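Long-range contact in CG14216 (Drosophila melanogaster, PDB 3P9Y), which probably removes phosphate from serine in the C-terminal domain repeats of RNA polymerase II, with a role in RNA processing and termination: residues K47-Y59 and D71-L85. The protein carries 2 engineered substitutions. Residues are numbered along the deposited sequence; the frame is centred on the assembly and turned at random.
Sequences KLPGMAFDKPNVY and DLESKDKEFYTQNGL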
ATOM      1  N   LYS A  47      -7.210  -4.071 -11.405  1.00 28.01           N
ATOM      2  CA  LYS A  47      -7.554  -5.417 -11.849  1.00 28.98           C
ATOM      3  C   LYS A  47      -8.019  -6.301 -10.700  1.00 28.58           C
ATOM      4  O   LYS A  47      -7.250  -6.595  -9.789  1.00 29.96           O
ATOM      5  CB  LYS A  47      -6.348  -6.071 -12.529  1.00 31.82           C
ATOM      6  CG  LYS A  47      -5.933  -5.422 -13.843  1.00 34.82           C
ATOM      7  CD  LYS A  47      -4.901  -6.277 -14.570  1.00 41.59           C
ATOM      8  CE  LYS A  47      -4.639  -5.785 -15.988  1.00 49.10           C
ATOM      9  NZ  LYS A  47      -4.033  -4.423 -16.032  1.00 46.34           N
ATOM     10  N   LEU A  48      -9.277  -6.724 -10.754  1.00 28.00           N
ATOM     11  CA  LEU A  48      -9.824  -7.668  -9.785  1.00 29.08           C
ATOM     12  C   LEU A  48     -10.097  -9.002 -10.464  1.00 29.48           C
ATOM     13  O   LEU A  48     -10.374  -9.044 -11.659  1.00 30.30           O
ATOM     14  CB  LEU A  48     -11.123  -7.136  -9.177  1.00 28.24           C
ATOM     15  CG  LEU A  48     -10.998  -5.965  -8.206  1.00 28.15           C
ATOM     16  CD1 LEU A  48     -10.479  -4.730  -8.907  1.00 27.83           C
ATOM     17  CD2 LEU A  48     -12.339  -5.673  -7.554  1.00 29.14           C
ATOM     18  N   PRO A  49     -10.024 -10.099  -9.702  1.00 29.99           N
ATOM     19  CA  PRO A  49     -10.298 -11.425 -10.266  1.00 32.57           C
ATOM     20  C   PRO A  49     -11.759 -11.554 -10.689  1.00 34.29           C
ATOM     21  O   PRO A  49     -12.607 -10.817 -10.189  1.00 32.12           O
ATOM     22  CB  PRO A  49      -9.991 -12.369  -9.102  1.00 32.87           C
ATOM     23  CG  PRO A  49     -10.203 -11.540  -7.878  1.00 31.10           C
ATOM     24  CD  PRO A  49      -9.782 -10.151  -8.250  1.00 28.93           C
ATOM     25  N   GLY A  50     -12.043 -12.481 -11.598  1.00 36.88           N
ATOM     26  CA  GLY A  50     -13.388 -12.673 -12.110  1.00 38.26           C
ATOM     27  C   GLY A  50     -13.849 -14.106 -11.928  1.00 40.97           C
ATOM     28  O   GLY A  50     -13.409 -14.796 -11.010  1.00 40.96           O
ATOM     29  N   MET A  51     -14.736 -14.559 -12.807  1.00 43.68           N
ATOM     30  CA  MET A  51     -15.279 -15.908 -12.707  1.00 46.85           C
ATOM     31  C   MET A  51     -14.390 -16.914 -13.431  1.00 44.80           C
ATOM     32  O   MET A  51     -14.517 -18.121 -13.236  1.00 45.43           O
ATOM     33  CB  MET A  51     -16.702 -15.942 -13.260  1.00 49.72           C
ATOM     34  CG  MET A  51     -17.638 -14.980 -12.552  1.00 49.65           C
ATOM     35  SD  MET A  51     -19.363 -15.181 -13.021  1.00 59.18           S
ATOM     36  CE  MET A  51     -19.667 -16.860 -12.474  1.00121.50           C
ATOM     37  N   ALA A  52     -13.491 -16.404 -14.267  1.00 43.96           N
ATOM     38  CA  ALA A  52     -12.478 -17.226 -14.914  1.00 45.66           C
ATOM     39  C   ALA A  52     -11.139 -16.499 -14.845  1.00 45.49           C
ATOM     40  O   ALA A  52     -11.096 -15.271 -14.821  1.00 44.61           O
ATOM     41  CB  ALA A  52     -12.857 -17.501 -16.357  1.00 45.54           C
ATOM     42  N   PHE A  53     -10.045 -17.250 -14.814  1.00 46.57           N
ATOM     43  CA  PHE A  53      -8.731 -16.635 -14.693  1.00 45.44           C
ATOM     44  C   PHE A  53      -8.463 -15.645 -15.824  1.00 45.31           C
ATOM     45  O   PHE A  53      -7.907 -14.571 -15.595  1.00 43.04           O
ATOM     46  CB  PHE A  53      -7.629 -17.691 -14.663  1.00 45.85           C
ATOM     47  CG  PHE A  53      -6.254 -17.109 -14.532  1.00 45.50           C
ATOM     48  CD1 PHE A  53      -5.663 -16.968 -13.287  1.00 44.66           C
ATOM     49  CD2 PHE A  53      -5.563 -16.674 -15.652  1.00 45.33           C
ATOM     50  CE1 PHE A  53      -4.403 -16.420 -13.162  1.00 42.87           C
ATOM     51  CE2 PHE A  53      -4.303 -16.125 -15.534  1.00 44.31           C
ATOM     52  CZ  PHE A  53      -3.721 -15.996 -14.287  1.00 43.44           C
ATOM     53  N   ASP A  54      -8.860 -16.001 -17.042  1.00 44.91           N
ATOM     54  CA  ASP A  54      -8.593 -15.147 -18.197  1.00 45.35           C
ATOM     55  C   ASP A  54      -9.656 -14.067 -18.382  1.00 45.25           C
ATOM     56  O   ASP A  54      -9.674 -13.378 -19.401  1.00 45.69           O
ATOM     57  CB  ASP A  54      -8.456 -15.982 -19.479  1.00 48.10           C
ATOM     58  CG  ASP A  54      -9.762 -16.639 -19.903  1.00 50.28           C
ATOM     59  OD1 ASP A  54     -10.648 -16.842 -19.044  1.00 50.36           O
ATOM     60  OD2 ASP A  54      -9.896 -16.961 -21.104  1.00 52.08           O
ATOM     61  N   LYS A  55     -10.524 -13.905 -17.387  1.00 44.69           N
ATOM     62  CA  LYS A  55     -11.614 -12.936 -17.469  1.00 44.34           C
ATOM     63  C   LYS A  55     -11.640 -12.006 -16.258  1.00 41.95           C
ATOM     64  O   LYS A  55     -12.582 -12.046 -15.467  1.00 41.50           O
ATOM     65  CB  LYS A  55     -12.958 -13.664 -17.568  1.00 46.35           C
ATOM     66  CG  LYS A  55     -13.050 -14.672 -18.704  1.00 48.79           C
ATOM     67  CD  LYS A  55     -12.954 -13.997 -20.067  1.00 52.37           C
ATOM     68  CE  LYS A  55     -13.160 -14.995 -21.201  1.00 56.14           C
ATOM     69  NZ  LYS A  55     -14.502 -15.647 -21.149  1.00 59.14           N
ATOM     70  N   PRO A  56     -10.610 -11.159 -16.113  1.00 39.85           N
ATOM     71  CA  PRO A  56     -10.543 -10.239 -14.974  1.00 36.01           C
ATOM     72  C   PRO A  56     -11.499  -9.068 -15.142  1.00 34.86           C
ATOM     73  O   PRO A  56     -11.832  -8.706 -16.271  1.00 35.46           O
ATOM     74  CB  PRO A  56      -9.095  -9.720 -15.016  1.00 36.68           C
ATOM     75  CG  PRO A  56      -8.410 -10.456 -16.142  1.00 38.40           C
ATOM     76  CD  PRO A  56      -9.482 -10.964 -17.036  1.00 40.20           C
ATOM     77  N   ASN A  57     -11.936  -8.485 -14.031  1.00 33.76           N
ATOM     78  CA  ASN A  57     -12.671  -7.231 -14.068  1.00 31.95           C
ATOM     79  C   ASN A  57     -11.691  -6.065 -14.000  1.00 32.50           C
ATOM     80  O   ASN A  57     -11.063  -5.835 -12.968  1.00 32.39           O
ATOM     81  CB  ASN A  57     -13.659  -7.162 -12.909  1.00 32.58           C
ATOM     82  CG  ASN A  57     -14.608  -8.343 -12.888  1.00 35.08           C
ATOM     83  OD1 ASN A  57     -15.536  -8.426 -13.694  1.00 35.32           O
ATOM     84  ND2 ASN A  57     -14.378  -9.265 -11.964  1.00 34.24           N
ATOM     85  N   VAL A  58     -11.568  -5.329 -15.101  1.00 31.36           N
ATOM     86  CA  VAL A  58     -10.551  -4.291 -15.226  1.00 30.50           C
ATOM     87  C   VAL A  58     -11.186  -2.911 -15.317  1.00 31.78           C
ATOM     88  O   VAL A  58     -12.141  -2.703 -16.065  1.00 32.47           O
ATOM     89  CB  VAL A  58      -9.680  -4.525 -16.482  1.00 32.66           C
ATOM     90  CG1 VAL A  58      -8.586  -3.477 -16.586  1.00 34.96           C
ATOM     91  CG2 VAL A  58      -9.082  -5.924 -16.460  1.00 32.83           C
ATOM     92  N   TYR A  59     -10.647  -1.967 -14.553  1.00 30.57           N
ATOM     93  CA  TYR A  59     -11.156  -0.603 -14.531  1.00 30.63           C
ATOM     94  C   TYR A  59      -9.995   0.371 -14.577  1.00 31.68           C
ATOM     95  O   TYR A  59      -8.849  -0.007 -14.340  1.00 30.95           O
ATOM     96  CB  TYR A  59     -11.967  -0.357 -13.258  1.00 30.76           C
ATOM     97  CG  TYR A  59     -12.984  -1.433 -12.969  1.00 31.45           C
ATOM     98  CD1 TYR A  59     -14.310  -1.282 -13.342  1.00 31.75           C
ATOM     99  CD2 TYR A  59     -12.613  -2.605 -12.326  1.00 31.19           C
ATOM    100  CE1 TYR A  59     -15.240  -2.266 -13.083  1.00 31.88           C
ATOM    101  CE2 TYR A  59     -13.531  -3.593 -12.061  1.00 31.77           C
ATOM    102  CZ  TYR A  59     -14.844  -3.420 -12.440  1.00 32.86           C
ATOM    103  OH  TYR A  59     -15.758  -4.411 -12.176  1.00 33.20           O
ATOM    104  N   ASP A  71     -20.996  -2.515 -10.066  1.00 36.21           N
ATOM    105  CA  ASP A  71     -20.733  -3.256 -11.291  1.00 37.03           C
ATOM    106  C   ASP A  71     -20.716  -4.763 -11.047  1.00 38.71           C
ATOM    107  O   ASP A  71     -21.333  -5.526 -11.789  1.00 39.14           O
ATOM    108  CB  ASP A  71     -19.398  -2.822 -11.888  1.00 36.91           C
ATOM    109  CG  ASP A  71     -19.170  -3.395 -13.269  1.00 38.54           C
ATOM    110  OD1 ASP A  71     -20.083  -3.285 -14.112  1.00 41.42           O
ATOM    111  OD2 ASP A  71     -18.080  -3.953 -13.509  1.00 36.67           O
ATOM    112  N   LEU A  72     -20.006  -5.188 -10.008  1.00 36.89           N
ATOM    113  CA  LEU A  72     -19.862  -6.608  -9.720  1.00 36.87           C
ATOM    114  C   LEU A  72     -21.136  -7.163  -9.095  1.00 38.77           C
ATOM    115  O   LEU A  72     -21.443  -8.345  -9.237  1.00 39.63           O
ATOM    116  CB  LEU A  72     -18.678  -6.849  -8.781  1.00 36.36           C
ATOM    117  CG  LEU A  72     -17.300  -6.416  -9.290  1.00 35.64           C
ATOM    118  CD1 LEU A  72     -16.231  -6.759  -8.267  1.00 32.57           C
ATOM    119  CD2 LEU A  72     -16.982  -7.060 -10.633  1.00 37.06           C
ATOM    120  N   GLU A  73     -21.870  -6.305  -8.399  1.00 38.35           N
ATOM    121  CA  GLU A  73     -23.093  -6.721  -7.726  1.00 39.71           C
ATOM    122  C   GLU A  73     -24.143  -7.123  -8.753  1.00 40.90           C
ATOM    123  O   GLU A  73     -24.812  -8.146  -8.606  1.00 42.14           O
ATOM    124  CB  GLU A  73     -23.622  -5.587  -6.847  1.00 39.67           C
ATOM    125  CG  GLU A  73     -24.750  -5.999  -5.921  1.00 40.38           C
ATOM    126  CD  GLU A  73     -25.222  -4.863  -5.036  1.00 41.11           C
ATOM    127  OE1 GLU A  73     -25.107  -3.689  -5.456  1.00 39.65           O
ATOM    128  OE2 GLU A  73     -25.709  -5.144  -3.920  1.00 40.10           O
ATOM    129  N   SER A  74     -24.276  -6.314  -9.799  1.00 41.70           N
ATOM    130  CA  SER A  74     -25.246  -6.581 -10.852  1.00 41.91           C
ATOM    131  C   SER A  74     -24.788  -7.750 -11.718  1.00 42.73           C
ATOM    132  O   SER A  74     -25.612  -8.503 -12.229  1.00 42.92           O
ATOM    133  CB  SER A  74     -25.468  -5.334 -11.712  1.00 41.14           C
ATOM    134  OG  SER A  74     -24.274  -4.936 -12.360  1.00 42.41           O
ATOM    135  N   LYS A  75     -23.476  -7.901 -11.876  1.00 42.72           N
ATOM    136  CA  LYS A  75     -22.928  -9.028 -12.625  1.00 42.05           C
ATOM    137  C   LYS A  75     -23.354 -10.337 -11.980  1.00 42.78           C
ATOM    138  O   LYS A  75     -23.942 -11.198 -12.631  1.00 44.53           O
ATOM    139  CB  LYS A  75     -21.400  -8.961 -12.677  1.00 41.84           C
ATOM    140  CG  LYS A  75     -20.841  -8.140 -13.832  1.00 44.01           C
ATOM    141  CD  LYS A  75     -19.320  -8.225 -13.876  1.00 42.13           C
ATOM    142  CE  LYS A  75     -18.759  -7.721 -15.198  1.00 44.02           C
ATOM    143  NZ  LYS A  75     -19.117  -6.303 -15.468  1.00 44.27           N
ATOM    144  N   ASP A  76     -23.048 -10.480 -10.695  1.00 42.18           N
ATOM    145  CA  ASP A  76     -23.378 -11.685  -9.945  1.00 43.18           C
ATOM    146  C   ASP A  76     -23.088 -11.446  -8.468  1.00 43.95           C
ATOM    147  O   ASP A  76     -22.016 -11.790  -7.970  1.00 42.80           O
ATOM    148  CB  ASP A  76     -22.569 -12.876 -10.460  1.00 43.25           C
ATOM    149  CG  ASP A  76     -22.958 -14.180  -9.790  1.00 44.65           C
ATOM    150  OD1 ASP A  76     -23.632 -14.136  -8.740  1.00 43.41           O
ATOM    151  OD2 ASP A  76     -22.591 -15.253 -10.315  1.00 47.63           O
ATOM    152  N   LYS A  77     -24.057 -10.848  -7.780  1.00 43.30           N
ATOM    153  CA  LYS A  77     -23.904 -10.454  -6.386  1.00 43.05           C
ATOM    154  C   LYS A  77     -23.392 -11.593  -5.511  1.00 44.63           C
ATOM    155  O   LYS A  77     -22.484 -11.404  -4.701  1.00 42.42           O
ATOM    156  CB  LYS A  77     -25.242  -9.949  -5.842  1.00 44.31           C
ATOM    157  CG  LYS A  77     -25.154  -9.301  -4.473  1.00 45.51           C
ATOM    158  CD  LYS A  77     -26.502  -8.745  -4.036  1.00 47.67           C
ATOM    159  CE  LYS A  77     -27.472  -9.854  -3.656  1.00 51.70           C
ATOM    160  NZ  LYS A  77     -27.036 -10.583  -2.431  1.00 54.08           N
ATOM    161  N   GLU A  78     -23.969 -12.778  -5.678  1.00 46.06           N
ATOM    162  CA  GLU A  78     -23.642 -13.905  -4.813  1.00 49.77           C
ATOM    163  C   GLU A  78     -22.199 -14.368  -4.994  1.00 48.02           C
ATOM    164  O   GLU A  78     -21.526 -14.708  -4.023  1.00 47.04           O
ATOM    165  CB  GLU A  78     -24.592 -15.074  -5.075  1.00 56.23           C
ATOM    166  CG  GLU A  78     -24.573 -16.119  -3.974  1.00 64.45           C
ATOM    167  CD  GLU A  78     -24.347 -17.523  -4.499  1.00 73.84           C
ATOM    168  OE1 GLU A  78     -23.653 -18.305  -3.816  1.00 77.59           O
ATOM    169  OE2 GLU A  78     -24.859 -17.844  -5.595  1.00 78.90           O
ATOM    170  N   PHE A  79     -21.729 -14.383  -6.239  1.00 45.08           N
ATOM    171  CA  PHE A  79     -20.378 -14.840  -6.542  1.00 43.94           C
ATOM    172  C   PHE A  79     -19.343 -13.891  -5.950  1.00 42.50           C
ATOM    173  O   PHE A  79     -18.353 -14.322  -5.363  1.00 41.23           O
ATOM    174  CB  PHE A  79     -20.173 -14.942  -8.055  1.00 44.76           C
ATOM    175  CG  PHE A  79     -18.785 -15.364  -8.451  1.00 45.95           C
ATOM    176  CD1 PHE A  79     -18.410 -16.697  -8.400  1.00 46.59           C
ATOM    177  CD2 PHE A  79     -17.857 -14.430  -8.884  1.00 44.31           C
ATOM    178  CE1 PHE A  79     -17.136 -17.091  -8.767  1.00 45.16           C
ATOM    179  CE2 PHE A  79     -16.580 -14.817  -9.252  1.00 44.15           C
ATOM    180  CZ  PHE A  79     -16.221 -16.151  -9.193  1.00 44.81           C
ATOM    181  N   TYR A  80     -19.582 -12.596  -6.098  1.00 41.44           N
ATOM    182  CA  TYR A  80     -18.628 -11.605  -5.625  1.00 40.34           C
ATOM    183  C   TYR A  80     -18.775 -11.339  -4.132  1.00 39.46           C
ATOM    184  O   TYR A  80     -17.993 -10.590  -3.550  1.00 37.44           O
ATOM    185  CB  TYR A  80     -18.750 -10.321  -6.443  1.00 37.10           C
ATOM    186  CG  TYR A  80     -18.265 -10.514  -7.861  1.00 38.13           C
ATOM    187  CD1 TYR A  80     -16.920 -10.735  -8.124  1.00 37.44           C
ATOM    188  CD2 TYR A  80     -19.151 -10.505  -8.929  1.00 37.92           C
ATOM    189  CE1 TYR A  80     -16.464 -10.926  -9.412  1.00 37.22           C
ATOM    190  CE2 TYR A  80     -18.705 -10.694 -10.224  1.00 38.77           C
ATOM    191  CZ  TYR A  80     -17.360 -10.905 -10.459  1.00 37.92           C
ATOM    192  OH  TYR A  80     -16.907 -11.093 -11.742  1.00 38.21           O
ATOM    193  N   THR A  81     -19.769 -11.964  -3.510  1.00 39.87           N
ATOM    194  CA  THR A  81     -19.890 -11.922  -2.061  1.00 41.29           C
ATOM    195  C   THR A  81     -19.063 -13.048  -1.459  1.00 42.66           C
ATOM    196  O   THR A  81     -18.305 -12.840  -0.512  1.00 42.40           O
ATOM    197  CB  THR A  81     -21.355 -12.068  -1.601  1.00 43.34           C
ATOM    198  OG1 THR A  81     -22.060 -10.845  -1.846  1.00 41.45           O
ATOM    199  CG2 THR A  81     -21.422 -12.386  -0.116  1.00 44.37           C
ATOM    200  N   GLN A  82     -19.200 -14.238  -2.028  1.00 43.52           N
ATOM    201  CA  GLN A  82     -18.552 -15.425  -1.485  1.00 47.10           C
ATOM    202  C   GLN A  82     -17.037 -15.390  -1.662  1.00 43.96           C
ATOM    203  O   GLN A  82     -16.300 -15.927  -0.835  1.00 44.92           O
ATOM    204  CB  GLN A  82     -19.124 -16.685  -2.136  1.00 49.14           C
ATOM    205  CG  GLN A  82     -20.573 -16.952  -1.773  1.00 55.66           C
ATOM    206  CD  GLN A  82     -20.761 -17.184  -0.288  1.00 62.47           C
ATOM    207  OE1 GLN A  82     -19.961 -17.869   0.351  1.00 65.83           O
ATOM    208  NE2 GLN A  82     -21.824 -16.616   0.269  1.00 66.09           N
ATOM    209  N   ASN A  83     -16.573 -14.761  -2.737  1.00 40.01           N
ATOM    210  CA  ASN A  83     -15.140 -14.672  -2.983  1.00 39.86           C
ATOM    211  C   ASN A  83     -14.510 -13.454  -2.300  1.00 38.79           C
ATOM    212  O   ASN A  83     -13.291 -13.294  -2.313  1.00 38.80           O
ATOM    213  CB  ASN A  83     -14.846 -14.666  -4.484  1.00 38.18           C
ATOM    214  CG  ASN A  83     -15.238 -13.368  -5.151  1.00 37.97           C
ATOM    215  OD1 ASN A  83     -15.716 -12.440  -4.499  1.00 37.18           O
ATOM    216  ND2 ASN A  83     -15.033 -13.293  -6.461  1.00 38.23           N
ATOM    217  N   GLY A  84     -15.345 -12.596  -1.721  1.00 36.94           N
ATOM    218  CA  GLY A  84     -14.873 -11.536  -0.845  1.00 35.83           C
ATOM    219  C   GLY A  84     -14.698 -10.150  -1.448  1.00 32.00           C
ATOM    220  O   GLY A  84     -14.363  -9.209  -0.730  1.00 29.54           O
ATOM    221  N   LEU A  85     -14.931 -10.008  -2.750  1.00 31.46           N
ATOM    222  CA  LEU A  85     -14.654  -8.745  -3.432  1.00 29.94           C
ATOM    223  C   LEU A  85     -15.576  -7.606  -3.000  1.00 28.64           C
ATOM    224  O   LEU A  85     -15.141  -6.465  -2.902  1.00 26.42           O
ATOM    225  CB  LEU A  85     -14.725  -8.917  -4.950  1.00 31.95           C
ATOM    226  CG  LEU A  85     -13.752  -9.925  -5.568  1.00 33.52           C
ATOM    227  CD1 LEU A  85     -13.638  -9.697  -7.070  1.00 32.54           C
ATOM    228  CD2 LEU A  85     -12.381  -9.836  -4.918  1.00 32.50           C
TER
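From N57 to Y59 the second strand of a small antiparallel hairpin runs almost exactly against the 71-82 part of helix 65-82, kinked near E78 and F79, at 174° and 11.6 Å between the two short axes. L48 and N57 pair through both backbone N-H...O bonds, and the intervening loop holds a type I turn from A52 to K55. The contact illustrates how a hairpin can be pinned to a helix by two hydrogen bonds set among apolar side chains. At one end Y59 OH donates to D71 OD2 (2.7 Å) on the anti lone pair of that oxygen, the ring and carboxylate standing nearly perpendicular. K75 NZ meets the same oxygen from above the carboxylate plane in a salt bridge. An alanine in place of D71 would remove this shared acceptor, and is likely to leave the Y59 hydroxyl without its mate and the K75 ammonium freer to swing. Next, N57 points toward the helix, and with CG anti to the carbonyl carbon (chi1 -56°) its amide comes up to the Y80 hydroxyl. ND2 gives a fairly straight bond to Y80 OH (3.1 Å, 154°) and a weak one back to P49 O, while L72 CD2 lies 3.5 Å from N57 CG. F79 CD2 sits over the centre of one face of the Y80 ring and L72 CB near the rim of the opposite face, a sandwich that probably restricts turning of the Y80 ring. Farther along, M51 CG rests on a face of F79, 3.8 Å from the ring centroid, and M51 SD adds a Met-aromatic contact above that ring. CG of the P49 ring packs against the L85 methyl CD1 at 4.0 Å. L48 and L72 also pack on L89 of helix 85-95. In this LMW PTP-like phosphatase, M51 O hydrogen-bonds an aromatic side chain of the bound peptide, L48 and P49 pack on its backbone and L85 on an apolar side chain, so hairpin and start of helix 85-95 form part of its binding surface, with helix 65-82 behind the hairpin.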